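Local coordinates for protein siroheme decarboxylase (Hydrogenobacter thermophilus, PDB 4CH7) that decarboxylates siroheme to 12,18-didecarboxysiroheme, losing two molecules of carbon dioxide, in the biosynthesis of heme d1, at residues A[191-194]-A[195-198]; A[209-212]-A[213-216]. All coordinates share one frame; numbering follows the deposited sequence.

Both contacts belong to the second HTH domain of the chain and both are helix C-termini closed by a Schellman motif, yet they finish different helices. Interaction 1 ends helix 191-196, interaction 2 the next one, 201-213; their centres lie about 19 Å apart, and the two contacts do not touch, their nearest atoms being about 9 Å apart. At 191-198 half of the residues are exposed: Y193 and A194 are buried, while the charged chains lie along the outer side and an arginine takes the positive-phi position. At 209-216 more is enclosed. There L211, G215 and V216 are buried, a glycine makes the turn, and K212 and R214 carry their charges to acidic partners, D15 and E172, beyond the segments.

Interaction 1: A[191-194]-A[195-198]; sequences LEYA and KRLR
The K195 side chain lies against both L191 and E192, crossing each at a slant. Its CE lies 3.8 Å from L191 CG, an aliphatic contact one helical turn apart; one atom back along the chain, CD meets E192 OE2 at 3.6 Å. K195 stays extended as far as CE and bends at the last torsion (chi4 -64°), and NZ remains 5.4 Å from E192 OE2, too far for a salt bridge, though the opposite charges may still attract. R196 follows one residue on: its CG passes 3.3 Å from E192 O, and its NH1 sits at the edge of the Y193 ring, near the ring plane. Beneath these chains run the helical bonds from K195 N, R196 N and L197 N to the carbonyls of L191, E192 and Y193. R198, with positive phi, closes the helix in a Schellman motif. Its N and its NH1 approach K195 O from opposite faces of the carbonyl plane, the NH1 bond being 3.2 Å and lying in the guanidinium plane. Within the HTH domain, Y193 and L197 turn inward, touching I178 of helix 170-179 and L204 of helix 201-213, so this short helix packs against both.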
loop_
_atom_site.group_PDB
_atom_site.type_symbol
_atom_site.label_atom_id
_atom_site.label_comp_id
_atom_site.label_asym_id
_atom_site.label_seq_id
_atom_site.Cartn_x
_atom_site.Cartn_y
_atom_site.Cartn_z
ATOM N N LEU A 191 -12.729 -13.640 -18.691
ATOM C CA LEU A 191 -13.450 -14.884 -18.958
ATOM C C LEU A 191 -13.195 -15.980 -17.924
ATOM O O LEU A 191 -14.140 -16.524 -17.350
ATOM C CB LEU A 191 -13.135 -15.408 -20.360
ATOM C CG LEU A 191 -13.912 -16.665 -20.751
ATOM C CD1 LEU A 191 -15.402 -16.417 -20.606
ATOM C CD2 LEU A 191 -13.577 -17.108 -22.165
ATOM N N GLU A 192 -11.927 -16.314 -17.701
ATOM C CA GLU A 192 -11.579 -17.351 -16.733
ATOM C C GLU A 192 -12.050 -17.005 -15.325
ATOM O O GLU A 192 -12.542 -17.874 -14.600
ATOM C CB GLU A 192 -10.075 -17.634 -16.739
ATOM C CG GLU A 192 -9.649 -18.663 -17.774
ATOM C CD GLU A 192 -10.504 -19.917 -17.737
ATOM O OE1 GLU A 192 -10.754 -20.447 -16.634
ATOM O OE2 GLU A 192 -10.933 -20.371 -18.817
ATOM N N TYR A 193 -11.898 -15.738 -14.948
ATOM C CA TYR A 193 -12.412 -15.237 -13.676
ATOM C C TYR A 193 -13.911 -15.496 -13.565
ATOM O O TYR A 193 -14.398 -15.977 -12.544
ATOM C CB TYR A 193 -12.159 -13.733 -13.552
ATOM C CG TYR A 193 -10.718 -13.342 -13.296
ATOM C CD1 TYR A 193 -9.817 -14.241 -12.744
ATOM C CD2 TYR A 193 -10.263 -12.065 -13.602
ATOM C CE1 TYR A 193 -8.504 -13.882 -12.508
ATOM C CE2 TYR A 193 -8.949 -11.699 -13.368
ATOM C CZ TYR A 193 -8.076 -12.611 -12.822
ATOM O OH TYR A 193 -6.768 -12.252 -12.588
ATOM N N ALA A 194 -14.635 -15.168 -14.630
ATOM C CA ALA A 194 -16.083 -15.337 -14.671
ATOM C C ALA A 194 -16.495 -16.802 -14.535
ATOM O O ALA A 194 -17.452 -17.120 -13.825
ATOM C CB ALA A 194 -16.646 -14.738 -15.949
ATOM N N LYS A 195 -15.780 -17.688 -15.226
ATOM C CA LYS A 195 -16.032 -19.123 -15.131
ATOM C C LYS A 195 -15.828 -19.619 -13.701
ATOM O O LYS A 195 -16.628 -20.401 -13.188
ATOM C CB LYS A 195 -15.117 -19.900 -16.080
ATOM C CG LYS A 195 -15.415 -19.707 -17.562
ATOM C CD LYS A 195 -14.505 -20.589 -18.410
ATOM C CE LYS A 195 -14.684 -20.327 -19.898
ATOM N NZ LYS A 195 -16.048 -20.675 -20.378
ATOM N N ARG A 196 -14.749 -19.163 -13.067
ATOM C CA ARG A 196 -14.449 -19.535 -11.687
ATOM C C ARG A 196 -15.521 -19.019 -10.731
ATOM O O ARG A 196 -15.857 -19.679 -9.749
ATOM C CB ARG A 196 -13.074 -19.002 -11.268
ATOM C CG ARG A 196 -11.892 -19.699 -11.937
ATOM C CD ARG A 196 -10.577 -18.971 -11.660
ATOM N NE ARG A 196 -10.206 -18.996 -10.247
ATOM C CZ ARG A 196 -9.139 -18.383 -9.742
ATOM N NH1 ARG A 196 -8.331 -17.689 -10.531
ATOM N NH2 ARG A 196 -8.879 -18.460 -8.444
ATOM N N LEU A 197 -16.060 -17.843 -11.032
ATOM C CA LEU A 197 -17.100 -17.240 -10.207
ATOM C C LEU A 197 -18.486 -17.769 -10.563
ATOM O O LEU A 197 -19.483 -17.338 -9.982
ATOM C CB LEU A 197 -17.062 -15.715 -10.327
ATOM C CG LEU A 197 -15.802 -15.088 -9.737
ATOM C CD1 LEU A 197 -15.687 -13.618 -10.097
ATOM C CD2 LEU A 197 -15.781 -15.273 -8.233
ATOM N N ARG A 198 -18.532 -18.707 -11.509
ATOM C CA ARG A 198 -19.782 -19.317 -11.963
ATOM C C ARG A 198 -20.771 -18.281 -12.492
ATOM O O ARG A 198 -21.978 -18.392 -12.266
ATOM C CB ARG A 198 -20.428 -20.128 -10.836
ATOM C CG ARG A 198 -19.531 -21.207 -10.246
ATOM C CD ARG A 198 -19.296 -22.337 -11.236
ATOM N NE ARG A 198 -18.690 -23.496 -10.587
ATOM C CZ ARG A 198 -17.392 -23.775 -10.609
ATOM N NH1 ARG A 198 -16.551 -22.986 -11.263
ATOM N NH2 ARG A 198 -16.932 -24.851 -9.982
#

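Interaction 2: A[209-212]-A[213-216]; sequences SALK and ERGV
R214 folds back over the last turn of helix 201-213 and lays its guanidinium across L211. Its CB starts 3.5 Å from A210 O, CG comes closer to that oxygen at 3.3 Å, and CD stays alongside it. The chain then bends at chi3 (50°), which carries the flat group over to the leucine: L211 CD2 sits 3.7 Å above one guanidinium face, offset toward the rim, with NH1 its nearest atom at 3.8 Å. The charged tip is held beyond the segments, where NH1 forms a salt bridge with E172. Trimming R214 to an alanine would probably leave E172 without this charged mate and take away the flat group that covers L211 CD2 on one side.

L211 CD2 also meets V216 CB, at 3.9 Å, so one methyl joins the arginine to the valine after the turn. E213, one residue before R214, stretches back along the S209-A210 backbone, CG being 3.1 Å from S209 O, and its OE1 lies 3.7 Å from A210 CA.

The backbone bonds E213 N to S209 O and R214 N to A210 O link this last turn. G215 then takes positive phi (84°) in a Schellman motif, with a weak bond from its N to K212 O; a beta carbon at these backbone angles would collide with the R214 carbonyl oxygen, which is reason enough for a glycine.

The turn delivers the chain from helix 201-213 into strand 217-222, which pairs with strand 53-57 of the first half of the protein. K212 reaches that half as well, through a salt bridge from NZ to D15, and V216 does so by packing on L62 and by a backbone bond to D58.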
loop_
_atom_site.group_PDB
_atom_site.type_symbol
_atom_site.label_atom_id
_atom_site.label_comp_id
_atom_site.label_asym_id
_atom_site.label_seq_id
_atom_site.Cartn_x
_atom_site.Cartn_y
_atom_site.Cartn_z
ATOM N N SER A 209 -17.759 -2.885 -12.350
ATOM C CA SER A 209 -18.129 -1.503 -12.625
ATOM C C SER A 209 -18.719 -0.843 -11.384
ATOM O O SER A 209 -18.354 0.277 -11.040
ATOM C CB SER A 209 -19.123 -1.440 -13.785
ATOM O OG SER A 209 -18.591 -2.051 -14.943
ATOM N N ALA A 210 -19.621 -1.550 -10.710
ATOM C CA ALA A 210 -20.268 -1.036 -9.505
ATOM C C ALA A 210 -19.259 -0.770 -8.391
ATOM O O ALA A 210 -19.366 0.225 -7.673
ATOM C CB ALA A 210 -21.340 -2.000 -9.031
ATOM N N LEU A 211 -18.295 -1.673 -8.242
ATOM C CA LEU A 211 -17.219 -1.497 -7.273
ATOM C C LEU A 211 -16.371 -0.278 -7.627
ATOM O O LEU A 211 -15.881 0.426 -6.742
ATOM C CB LEU A 211 -16.347 -2.752 -7.201
ATOM C CG LEU A 211 -16.985 -3.990 -6.575
ATOM C CD1 LEU A 211 -16.072 -5.197 -6.682
ATOM C CD2 LEU A 211 -17.334 -3.718 -5.127
ATOM N N LYS A 212 -16.203 -0.032 -8.924
ATOM C CA LYS A 212 -15.456 1.131 -9.390
ATOM C C LYS A 212 -16.243 2.413 -9.134
ATOM O O LYS A 212 -15.673 3.431 -8.738
ATOM C CB LYS A 212 -15.109 1.003 -10.875
ATOM C CG LYS A 212 -14.275 2.160 -11.398
ATOM C CD LYS A 212 -13.051 1.679 -12.157
ATOM C CE LYS A 212 -13.333 1.532 -13.638
ATOM N NZ LYS A 212 -12.100 1.236 -14.418
ATOM N N GLU A 213 -17.555 2.351 -9.353
ATOM C CA GLU A 213 -18.435 3.478 -9.064
ATOM C C GLU A 213 -18.378 3.823 -7.578
ATOM O O GLU A 213 -18.462 4.991 -7.194
ATOM C CB GLU A 213 -19.875 3.145 -9.455
ATOM C CG GLU A 213 -20.083 2.849 -10.931
ATOM C CD GLU A 213 -21.304 1.983 -11.178
ATOM O OE1 GLU A 213 -22.215 1.983 -10.323
ATOM O OE2 GLU A 213 -21.348 1.299 -12.223
ATOM N N ARG A 214 -18.232 2.792 -6.750
ATOM C CA ARG A 214 -18.187 2.963 -5.304
ATOM C C ARG A 214 -16.779 3.288 -4.816
ATOM O O ARG A 214 -16.581 3.598 -3.641
ATOM C CB ARG A 214 -18.709 1.705 -4.606
ATOM C CG ARG A 214 -20.205 1.474 -4.774
ATOM C CD ARG A 214 -20.573 0.016 -4.536
ATOM N NE ARG A 214 -20.014 -0.498 -3.290
ATOM C CZ ARG A 214 -20.060 -1.774 -2.919
ATOM N NH1 ARG A 214 -20.640 -2.675 -3.696
ATOM N NH2 ARG A 214 -19.520 -2.154 -1.769
ATOM N N GLY A 215 -15.802 3.221 -5.716
ATOM C CA GLY A 215 -14.428 3.530 -5.359
ATOM C C GLY A 215 -13.688 2.361 -4.736
ATOM O O GLY A 215 -12.498 2.465 -4.432
ATOM N N VAL A 216 -14.398 1.254 -4.532
ATOM C CA VAL A 216 -13.794 0.032 -4.008
ATOM C C VAL A 216 -12.719 -0.440 -4.974
ATOM O O VAL A 216 -11.630 -0.856 -4.563
ATOM C CB VAL A 216 -14.841 -1.080 -3.831
ATOM C CG1 VAL A 216 -14.219 -2.291 -3.156
ATOM C CG2 VAL A 216 -16.022 -0.572 -3.025
#